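Local structure of glycosylation Associate Protein 1 (Streptococcus agalactiae serotype V, 6OYC) at residues Q168-P173 / R177-Y182; K145-D150 / L154-Y159; R13-N18 / D207-I212. The protein probably acts within a three-protein complex of the accessory Sec system, which assists glycosylation and secretion of serine-rich adhesins, and has a GT-B-like fold related to glycosyltransferases. All coordinates share one frame; numbering follows the deposited sequence.

Overall arrangement
Contacts 1 and 2 are two hairpins of the meandering antiparallel sheet that runs from strand 103-106 to strand 204-205, joined by the pairing of strands 154-161 and 164-171, which leaves their centres about 9 Å apart. Contact 2 (strands 141-148 and 154-161) precedes contact 1 (strands 164-171 and 177-182), and the two segments of contact 3 flank both in the chain: loop 13-18 follows the first strand of a parallel sheet, and helix 208-223 follows the last meander strand. Its centre lies about 13 Å from contact 1 and 16 Å from contact 2. R13 reaches Q168 and E181, and Y16 reaches Q168, tying the extended sheet to one of the two parallel-sheet regions of this GT-B-related protein.

Contact 1 (Q168-P173 / R177-Y182); sequences QDYLAP and RIMREY
D169 on strand 164-171 meets R177 and R180 on strand 177-182 across an antiparallel beta hairpin interrupted by a classic bulge, where I178 and M179 both face Y170. The carboxylate of D169 and the side chain of R180 lie alongside one another, pointing the same way, with their flat groups only 17° apart. R180 grips side-on, NE to OD1 at 2.8 Å and NH2 to OD2, both on syn lone pairs. R177 approaches differently: its chain bends at chi3 (72°) and brings NH1 to D169 OD2 at 3.1 Å from above the carboxylate plane. One oxygen thus accepts from two arginines, and the shared anion probably offsets the closeness of their positive charges.

Y170, M179, Q168 and E181 occupy the other face of the sheet. The methyl CE of M179 sits over one face of the Y170 ring, 3.7 Å from the ring centroid, a CH-pi contact within a Met-aromatic pair. F77 of helix 76-80 also meets both side chains. Between the strands, Y170 N donates almost straight to M179 O and Y170 O accepts from I178 N, so the tyrosine backbone is held by both residues of the bulge. E181, extended beyond CG, receives the tyrosine hydroxyl and also pairs with R13; Y170 OH meets E181 OE1 at 2.6 Å, nearly along the C-O axis.

Contact 2 (K145-D150 / L154-Y159); sequences KYLFDD and LSSILY
L147 faces both S155 and S156 at a classic bulge in the antiparallel hairpin of strands 141-148 and 154-161, part of the long meandering sheet. Backbone hydrogen bonds set the register. K145 and L158 form a hydrogen-bonded pair, with K145 N to L158 O at 2.8 Å and L158 N returning to K145 O; farther along, L147 N donates to S156 O. At the bulge L147 O takes two donors, S155 N at 2.9 Å and S156 N at 3.3 Å, the latter on a lone pair in the carbonyl plane.

The apolar contacts centre on L154. Its chi1 of -179° and chi2 of 58° together turn CD1 back to the first strand, where it meets the edge of the Y146 ring at CD2, 3.7 Å away. The same methyl lies over one face of the F148 ring, offset toward the rim, so one branch serves two aromatic rings.

The polar side chains are engaged mainly by residues beyond the hairpin. S155 OG and S156 OG both hydrogen-bond to Y55 OH, S156 OG also pairs with Q168 NE2, and D149 is salt-bridged to R151. On the far side of the sheet from Y146, L147 CB makes a van der Waals contact with the hydroxyl oxygen S156 OG at 3.5 Å. A water joins the two segments, donating to D149 OD2 and lying 2.5 Å from S155 OG.

Contact 3 (R13-N18 / D207-I212); sequences RTWYDN and DIEELI
W15 carries this contact, its indole resting against I208, E209 and I212 at the start of helix 208-223. The loop leading to it is folded as a type I beta turn from R13 to Y16, closed by Y16 N donating to R13 O at 3.0 Å. R13, which opens the turn, lays its guanidinium over the Y16 ring, with NH1 3.3 Å above the ring plane and over its centre; NH2 goes on to a hydrogen bond with Q168 OE1. T14 follows and places its methyl CG2 over the centre of one face of the W15 indole.

The opposite indole face is turned to the helix. W15 has CG anti to its carbonyl carbon (chi1 -48°), which directs the ring toward the helix. E209 CA stands over this face, offset toward the rim, and the extended E209 chain runs past the NE1 to CZ2 rim of the indole, with CB 3.5 Å from W15 NE1 and CG 3.6 Å from W15 CZ2. I212 brings its CD1 methyl to 3.6 Å from W15 CB at the inner end of the indole, while the branch methyl CG2 of I208 approaches obliquely, 3.3 Å from W15 CD1. The Y9 ring also meets W15 edge-to-face. Y16 then leads away from the helix, its hydroxyl bonding Q168 NE2.

D207 caps the helix from the N-cap position, its OD1 accepting from E210 N at 3.0 Å. No hydrogen bond joins the loop to the helix, so the indole is held by van der Waals contact with T14, the Y9 ring and the start of the helix, while the R13 guanidinium is engaged with the neighbouring sheet.

Contact 1 (Q168-P173 / R177-Y182)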
loop_
_atom_site.group_PDB
_atom_site.type_symbol
_atom_site.label_atom_id
_atom_site.label_comp_id
_atom_site.label_asym_id
_atom_site.label_seq_id
_atom_site.Cartn_x
_atom_site.Cartn_y
_atom_site.Cartn_z
ATOM N N GLN A 168 -2.980 17.916 18.920
ATOM C CA GLN A 168 -4.056 17.068 18.430
ATOM C C GLN A 168 -4.839 16.507 19.611
ATOM O O GLN A 168 -4.256 15.867 20.498
ATOM C CB GLN A 168 -3.504 15.919 17.573
ATOM C CG GLN A 168 -4.579 15.214 16.764
ATOM C CD GLN A 168 -4.119 14.889 15.339
ATOM O OE1 GLN A 168 -2.920 14.908 15.038
ATOM N NE2 GLN A 168 -5.077 14.584 14.467
ATOM N N ASP A 169 -6.149 16.740 19.620
ATOM C CA ASP A 169 -7.035 16.186 20.640
ATOM C C ASP A 169 -7.684 14.911 20.110
ATOM O O ASP A 169 -8.375 14.949 19.088
ATOM C CB ASP A 169 -8.097 17.208 21.040
ATOM C CG ASP A 169 -7.513 18.350 21.839
ATOM O OD1 ASP A 169 -6.290 18.285 22.112
ATOM O OD2 ASP A 169 -8.257 19.298 22.198
ATOM N N TYR A 170 -7.467 13.787 20.798
ATOM C CA TYR A 170 -8.072 12.524 20.403
ATOM C C TYR A 170 -9.314 12.291 21.241
ATOM O O TYR A 170 -9.270 12.420 22.469
ATOM C CB TYR A 170 -7.117 11.348 20.579
ATOM C CG TYR A 170 -5.846 11.369 19.762
ATOM C CD1 TYR A 170 -4.790 12.222 20.101
ATOM C CD2 TYR A 170 -5.669 10.488 18.687
ATOM C CE1 TYR A 170 -3.600 12.216 19.372
ATOM C CE2 TYR A 170 -4.481 10.476 17.940
ATOM C CZ TYR A 170 -3.451 11.342 18.296
ATOM O OH TYR A 170 -2.268 11.331 17.595
ATOM N N LEU A 171 -10.405 11.919 20.583
ATOM C CA LEU A 171 -11.725 11.917 21.191
ATOM C C LEU A 171 -12.279 10.503 21.271
ATOM O O LEU A 171 -11.892 9.616 20.505
ATOM C CB LEU A 171 -12.697 12.811 20.401
ATOM C CG LEU A 171 -12.255 14.259 20.095
ATOM C CD1 LEU A 171 -13.333 15.079 19.387
ATOM C CD2 LEU A 171 -11.825 14.979 21.361
ATOM N N ALA A 172 -13.187 10.306 22.239
ATOM C CA ALA A 172 -14.100 9.169 22.254
ATOM C C ALA A 172 -15.334 9.499 21.412
ATOM O O ALA A 172 -15.569 10.668 21.079
ATOM C CB ALA A 172 -14.502 8.838 23.694
ATOM N N PRO A 173 -16.129 8.491 21.033
ATOM C CA PRO A 173 -17.321 8.775 20.200
ATOM C C PRO A 173 -18.327 9.701 20.864
ATOM O O PRO A 173 -19.151 10.307 20.167
ATOM C CB PRO A 173 -17.920 7.381 19.936
ATOM C CG PRO A 173 -16.732 6.439 20.057
ATOM C CD PRO A 173 -15.851 7.041 21.141
ATOM N N ARG A 177 -12.642 14.360 25.226
ATOM C CA ARG A 177 -11.224 14.267 24.924
ATOM C C ARG A 177 -10.546 13.235 25.819
ATOM O O ARG A 177 -10.623 13.320 27.047
ATOM C CB ARG A 177 -10.554 15.626 25.093
ATOM C CG ARG A 177 -9.081 15.579 24.693
ATOM C CD ARG A 177 -8.514 16.962 24.573
ATOM N NE ARG A 177 -8.348 17.581 25.877
ATOM C CZ ARG A 177 -8.668 18.841 26.146
ATOM N NH1 ARG A 177 -9.170 19.605 25.187
ATOM N NH2 ARG A 177 -8.483 19.337 27.372
ATOM N N ILE A 178 -9.878 12.262 25.210
ATOM C CA ILE A 178 -9.108 11.302 25.996
ATOM C C ILE A 178 -7.691 11.791 26.227
ATOM O O ILE A 178 -7.161 11.661 27.330
ATOM C CB ILE A 178 -9.098 9.920 25.329
ATOM C CG1 ILE A 178 -10.528 9.428 25.113
ATOM C CG2 ILE A 178 -8.295 8.960 26.173
ATOM C CD1 ILE A 178 -11.297 9.248 26.371
ATOM N N MET A 179 -7.055 12.351 25.203
ATOM C CA MET A 179 -5.688 12.821 25.376
ATOM C C MET A 179 -5.392 13.893 24.342
ATOM O O MET A 179 -6.030 13.960 23.286
ATOM C CB MET A 179 -4.672 11.679 25.267
ATOM C CG MET A 179 -4.643 11.060 23.890
ATOM S SD MET A 179 -3.478 9.730 23.684
ATOM C CE MET A 179 -3.852 9.243 22.006
ATOM N N ARG A 180 -4.417 14.733 24.667
ATOM C CA ARG A 180 -3.898 15.747 23.760
ATOM C C ARG A 180 -2.419 15.480 23.502
ATOM O O ARG A 180 -1.650 15.272 24.448
ATOM C CB ARG A 180 -4.094 17.148 24.333
ATOM C CG ARG A 180 -3.249 18.208 23.648
ATOM C CD ARG A 180 -3.601 19.599 24.160
ATOM N NE ARG A 180 -5.042 19.813 24.162
ATOM C CZ ARG A 180 -5.617 20.966 24.475
ATOM N NH1 ARG A 180 -4.864 22.011 24.798
ATOM N NH2 ARG A 180 -6.940 21.081 24.448
ATOM N N GLU A 181 -2.036 15.470 22.228
ATOM C CA GLU A 181 -0.664 15.241 21.783
ATOM C C GLU A 181 -0.156 16.527 21.154
ATOM O O GLU A 181 -0.713 16.981 20.151
ATOM C CB GLU A 181 -0.579 14.095 20.762
ATOM C CG GLU A 181 0.831 13.866 20.190
ATOM C CD GLU A 181 0.869 12.948 18.954
ATOM O OE1 GLU A 181 -0.182 12.648 18.328
ATOM O OE2 GLU A 181 1.977 12.510 18.607
ATOM N N TYR A 182 0.892 17.106 21.737
ATOM C CA TYR A 182 1.469 18.337 21.218
ATOM C C TYR A 182 2.352 18.048 20.006
ATOM O O TYR A 182 2.923 16.960 19.873
ATOM C CB TYR A 182 2.246 19.069 22.326
ATOM C CG TYR A 182 1.312 19.806 23.280
ATOM C CD1 TYR A 182 0.654 19.125 24.298
ATOM C CD2 TYR A 182 1.051 21.167 23.122
ATOM C CE1 TYR A 182 -0.220 19.783 25.169
ATOM C CE2 TYR A 182 0.179 21.839 23.975
ATOM C CZ TYR A 182 -0.453 21.136 24.998
ATOM O OH TYR A 182 -1.324 21.789 25.841
#

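Contact 2 (K145-D150 / L154-Y159)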
loop_
_atom_site.group_PDB
_atom_site.type_symbol
_atom_site.label_atom_id
_atom_site.label_comp_id
_atom_site.label_asym_id
_atom_site.label_seq_id
_atom_site.Cartn_x
_atom_site.Cartn_y
_atom_site.Cartn_z
ATOM N N LYS A 145 -8.148 20.774 11.783
ATOM C CA LYS A 145 -8.471 19.679 10.880
ATOM C C LYS A 145 -9.294 18.668 11.660
ATOM O O LYS A 145 -8.840 18.159 12.689
ATOM C CB LYS A 145 -7.202 19.032 10.303
ATOM C CG LYS A 145 -7.480 17.927 9.290
ATOM C CD LYS A 145 -6.245 17.051 9.001
ATOM C CE LYS A 145 -5.093 17.836 8.390
ATOM N NZ LYS A 145 -5.368 18.226 6.957
ATOM N N TYR A 146 -10.514 18.410 11.191
ATOM C CA TYR A 146 -11.381 17.383 11.754
ATOM C C TYR A 146 -11.051 16.051 11.096
ATOM O O TYR A 146 -11.173 15.934 9.879
ATOM C CB TYR A 146 -12.844 17.715 11.498
ATOM C CG TYR A 146 -13.393 18.895 12.263
ATOM C CD1 TYR A 146 -13.261 20.191 11.770
ATOM C CD2 TYR A 146 -14.088 18.712 13.455
ATOM C CE1 TYR A 146 -13.784 21.273 12.457
ATOM C CE2 TYR A 146 -14.610 19.788 14.156
ATOM C CZ TYR A 146 -14.453 21.064 13.656
ATOM O OH TYR A 146 -14.973 22.138 14.335
ATOM N N LEU A 147 -10.632 15.057 11.885
ATOM C CA LEU A 147 -10.319 13.714 11.381
ATOM C C LEU A 147 -11.464 12.780 11.738
ATOM O O LEU A 147 -11.752 12.575 12.924
ATOM C CB LEU A 147 -9.049 13.126 11.990
ATOM C CG LEU A 147 -7.632 13.448 11.550
ATOM C CD1 LEU A 147 -7.442 13.147 10.057
ATOM C CD2 LEU A 147 -7.297 14.908 11.912
ATOM N N PHE A 148 -12.082 12.190 10.731
ATOM C CA PHE A 148 -13.209 11.301 10.949
ATOM C C PHE A 148 -12.751 9.858 10.836
ATOM O O PHE A 148 -11.988 9.514 9.928
ATOM C CB PHE A 148 -14.329 11.599 9.950
ATOM C CG PHE A 148 -14.931 12.961 10.136
ATOM C CD1 PHE A 148 -15.994 13.147 11.022
ATOM C CD2 PHE A 148 -14.419 14.067 9.451
ATOM C CE1 PHE A 148 -16.548 14.397 11.206
ATOM C CE2 PHE A 148 -14.970 15.330 9.643
ATOM C CZ PHE A 148 -16.035 15.494 10.518
ATOM N N ASP A 149 -13.196 9.038 11.784
ATOM C CA ASP A 149 -13.069 7.590 11.722
ATOM C C ASP A 149 -14.006 7.055 10.651
ATOM O O ASP A 149 -15.082 7.613 10.409
ATOM C CB ASP A 149 -13.433 6.985 13.091
ATOM C CG ASP A 149 -12.960 5.534 13.267
ATOM O OD1 ASP A 149 -13.650 4.613 12.762
ATOM O OD2 ASP A 149 -11.907 5.328 13.932
ATOM N N ASP A 150 -13.606 5.952 10.011
ATOM C CA ASP A 150 -14.501 5.378 9.002
ATOM C C ASP A 150 -15.748 4.744 9.606
ATOM O O ASP A 150 -16.636 4.347 8.862
ATOM C CB ASP A 150 -13.765 4.364 8.118
ATOM C CG ASP A 150 -13.272 3.130 8.878
ATOM O OD1 ASP A 150 -13.967 2.634 9.789
ATOM O OD2 ASP A 150 -12.185 2.610 8.523
ATOM N N LEU A 154 -16.375 11.549 15.007
ATOM C CA LEU A 154 -15.196 12.431 15.037
ATOM C C LEU A 154 -14.115 11.797 15.907
ATOM O O LEU A 154 -14.293 11.688 17.115
ATOM C CB LEU A 154 -15.551 13.818 15.567
ATOM C CG LEU A 154 -14.391 14.839 15.614
ATOM C CD1 LEU A 154 -13.752 15.084 14.239
ATOM C CD2 LEU A 154 -14.883 16.133 16.191
ATOM N N SER A 155 -12.992 11.394 15.298
ATOM C CA SER A 155 -11.899 10.723 15.991
ATOM C C SER A 155 -10.914 11.694 16.632
ATOM O O SER A 155 -10.452 11.449 17.752
ATOM C CB SER A 155 -11.142 9.796 15.031
ATOM O OG SER A 155 -10.103 9.090 15.710
ATOM N N SER A 156 -10.578 12.791 15.958
ATOM C CA SER A 156 -9.622 13.722 16.535
ATOM C C SER A 156 -9.722 15.078 15.835
ATOM O O SER A 156 -10.292 15.198 14.748
ATOM C CB SER A 156 -8.194 13.149 16.465
ATOM O OG SER A 156 -7.655 13.179 15.146
ATOM N N ILE A 157 -9.158 16.105 16.484
ATOM C CA ILE A 157 -9.036 17.447 15.911
ATOM C C ILE A 157 -7.590 17.884 16.027
ATOM O O ILE A 157 -7.014 17.848 17.120
ATOM C CB ILE A 157 -9.922 18.494 16.610
ATOM C CG1 ILE A 157 -11.384 18.087 16.623
ATOM C CG2 ILE A 157 -9.781 19.839 15.936
ATOM C CD1 ILE A 157 -12.180 18.937 17.581
ATOM N N LEU A 158 -7.017 18.327 14.916
ATOM C CA LEU A 158 -5.652 18.833 14.876
ATOM C C LEU A 158 -5.736 20.357 14.836
ATOM O O LEU A 158 -6.244 20.924 13.866
ATOM C CB LEU A 158 -4.910 18.271 13.656
ATOM C CG LEU A 158 -3.380 18.200 13.745
ATOM C CD1 LEU A 158 -2.750 17.363 12.624
ATOM C CD2 LEU A 158 -2.783 19.613 13.772
ATOM N N TYR A 159 -5.244 21.020 15.880
ATOM C CA TYR A 159 -5.310 22.475 15.953
ATOM C C TYR A 159 -4.024 23.105 15.454
ATOM O O TYR A 159 -2.931 22.562 15.637
ATOM C CB TYR A 159 -5.570 22.950 17.384
ATOM C CG TYR A 159 -6.945 22.605 17.890
ATOM C CD1 TYR A 159 -7.183 21.378 18.483
ATOM C CD2 TYR A 159 -8.013 23.501 17.751
ATOM C CE1 TYR A 159 -8.431 21.050 18.946
ATOM C CE2 TYR A 159 -9.281 23.182 18.223
ATOM C CZ TYR A 159 -9.477 21.951 18.813
ATOM O OH TYR A 159 -10.708 21.599 19.281
HETATM O O HOH W 1 -10.301 6.592 15.326
#

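Contact 3 (R13-N18 / D207-I212)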
loop_
_atom_site.group_PDB
_atom_site.type_symbol
_atom_site.label_atom_id
_atom_site.label_comp_id
_atom_site.label_asym_id
_atom_site.label_seq_id
_atom_site.Cartn_x
_atom_site.Cartn_y
_atom_site.Cartn_z
ATOM N N ARG A 13 5.484 11.045 10.495
ATOM C CA ARG A 13 4.957 11.089 11.851
ATOM C C ARG A 13 4.554 9.653 12.189
ATOM O O ARG A 13 3.407 9.250 11.956
ATOM C CB ARG A 13 3.782 12.081 11.924
ATOM C CG ARG A 13 3.294 12.444 13.320
ATOM C CD ARG A 13 2.029 13.323 13.242
ATOM N NE ARG A 13 1.222 13.235 14.458
ATOM C CZ ARG A 13 0.042 13.836 14.629
ATOM N NH1 ARG A 13 -0.468 14.573 13.650
ATOM N NH2 ARG A 13 -0.646 13.670 15.771
ATOM N N THR A 14 5.512 8.888 12.720
ATOM C CA THR A 14 5.451 7.429 12.708
ATOM C C THR A 14 4.101 6.895 13.161
ATOM O O THR A 14 3.505 6.041 12.494
ATOM C CB THR A 14 6.554 6.845 13.603
ATOM O OG1 THR A 14 7.823 7.226 13.089
ATOM C CG2 THR A 14 6.489 5.305 13.658
ATOM N N TRP A 15 3.616 7.358 14.308
ATOM C CA TRP A 15 2.488 6.712 14.967
ATOM C C TRP A 15 1.151 7.256 14.506
ATOM O O TRP A 15 0.122 6.925 15.103
ATOM C CB TRP A 15 2.651 6.829 16.493
ATOM C CG TRP A 15 4.056 6.424 16.906
ATOM C CD1 TRP A 15 5.083 7.255 17.281
ATOM C CD2 TRP A 15 4.600 5.092 16.932
ATOM N NE1 TRP A 15 6.219 6.527 17.542
ATOM C CE2 TRP A 15 5.953 5.199 17.334
ATOM C CE3 TRP A 15 4.073 3.823 16.662
ATOM C CZ2 TRP A 15 6.786 4.086 17.459
ATOM C CZ3 TRP A 15 4.904 2.712 16.791
ATOM C CH2 TRP A 15 6.245 2.854 17.184
ATOM N N TYR A 16 1.139 8.062 13.444
ATOM C CA TYR A 16 -0.046 8.755 12.968
ATOM C C TYR A 16 -0.722 7.968 11.832
ATOM O O TYR A 16 -0.298 6.873 11.457
ATOM C CB TYR A 16 0.330 10.180 12.523
ATOM C CG TYR A 16 -0.847 11.127 12.335
ATOM C CD1 TYR A 16 -1.724 11.390 13.386
ATOM C CD2 TYR A 16 -1.093 11.733 11.107
ATOM C CE1 TYR A 16 -2.808 12.240 13.227
ATOM C CE2 TYR A 16 -2.170 12.594 10.942
ATOM C CZ TYR A 16 -3.017 12.839 12.017
ATOM O OH TYR A 16 -4.084 13.666 11.878
ATOM N N ASP A 17 -1.811 8.542 11.304
ATOM C CA ASP A 17 -2.587 7.952 10.218
ATOM C C ASP A 17 -1.736 7.844 8.954
ATOM O O ASP A 17 -1.053 8.797 8.572
ATOM C CB ASP A 17 -3.831 8.837 9.972
ATOM C CG ASP A 17 -4.865 8.236 8.980
ATOM O OD1 ASP A 17 -4.754 7.060 8.550
ATOM O OD2 ASP A 17 -5.826 8.984 8.652
ATOM N N ASN A 18 -1.780 6.687 8.293
ATOM C CA ASN A 18 -1.097 6.535 7.008
ATOM C C ASN A 18 -1.984 6.886 5.821
ATOM O O ASN A 18 -1.534 6.777 4.679
ATOM C CB ASN A 18 -0.560 5.100 6.834
ATOM C CG ASN A 18 -1.666 4.071 6.588
ATOM O OD1 ASN A 18 -2.836 4.312 6.882
ATOM N ND2 ASN A 18 -1.293 2.913 6.036
ATOM N N ASP A 207 6.382 11.388 24.931
ATOM C CA ASP A 207 5.939 11.396 23.539
ATOM C C ASP A 207 4.908 10.286 23.355
ATOM O O ASP A 207 4.652 9.499 24.269
ATOM C CB ASP A 207 7.109 11.242 22.565
ATOM C CG ASP A 207 7.966 10.018 22.855
ATOM O OD1 ASP A 207 7.437 8.960 23.279
ATOM O OD2 ASP A 207 9.185 10.112 22.634
ATOM N N ILE A 208 4.320 10.234 22.155
ATOM C CA ILE A 208 3.236 9.285 21.907
ATOM C C ILE A 208 3.749 7.847 21.957
ATOM O O ILE A 208 3.020 6.935 22.358
ATOM C CB ILE A 208 2.540 9.626 20.565
ATOM C CG1 ILE A 208 1.153 8.982 20.459
ATOM C CG2 ILE A 208 3.367 9.178 19.376
ATOM C CD1 ILE A 208 0.330 9.075 21.683
ATOM N N GLU A 209 5.010 7.615 21.604
ATOM C CA GLU A 209 5.511 6.243 21.613
ATOM C C GLU A 209 5.547 5.655 23.023
ATOM O O GLU A 209 5.299 4.455 23.212
ATOM C CB GLU A 209 6.897 6.185 20.996
ATOM C CG GLU A 209 7.448 4.789 20.975
ATOM C CD GLU A 209 8.886 4.761 20.538
ATOM O OE1 GLU A 209 9.314 5.711 19.844
ATOM O OE2 GLU A 209 9.587 3.797 20.909
ATOM N N GLU A 210 5.869 6.477 24.022
ATOM C CA GLU A 210 5.922 5.986 25.391
ATOM C C GLU A 210 4.584 5.382 25.800
ATOM O O GLU A 210 4.528 4.294 26.393
ATOM C CB GLU A 210 6.328 7.128 26.328
ATOM C CG GLU A 210 6.672 6.709 27.741
ATOM C CD GLU A 210 6.904 7.900 28.703
ATOM O OE1 GLU A 210 6.725 9.079 28.318
ATOM O OE2 GLU A 210 7.250 7.641 29.872
ATOM N N LEU A 211 3.490 6.062 25.466
ATOM C CA LEU A 211 2.172 5.510 25.737
ATOM C C LEU A 211 1.904 4.258 24.901
ATOM O O LEU A 211 1.288 3.302 25.387
ATOM C CB LEU A 211 1.102 6.577 25.492
ATOM C CG LEU A 211 -0.351 6.113 25.658
ATOM C CD1 LEU A 211 -0.577 5.552 27.056
ATOM C CD2 LEU A 211 -1.333 7.269 25.349
ATOM N N ILE A 212 2.364 4.230 23.647
ATOM C CA ILE A 212 2.117 3.059 22.810
ATOM C C ILE A 212 2.869 1.842 23.350
ATOM O O ILE A 212 2.347 0.716 23.326
ATOM C CB ILE A 212 2.475 3.368 21.343
ATOM C CG1 ILE A 212 1.491 4.401 20.795
ATOM C CG2 ILE A 212 2.402 2.111 20.501
ATOM C CD1 ILE A 212 1.959 5.126 19.594
#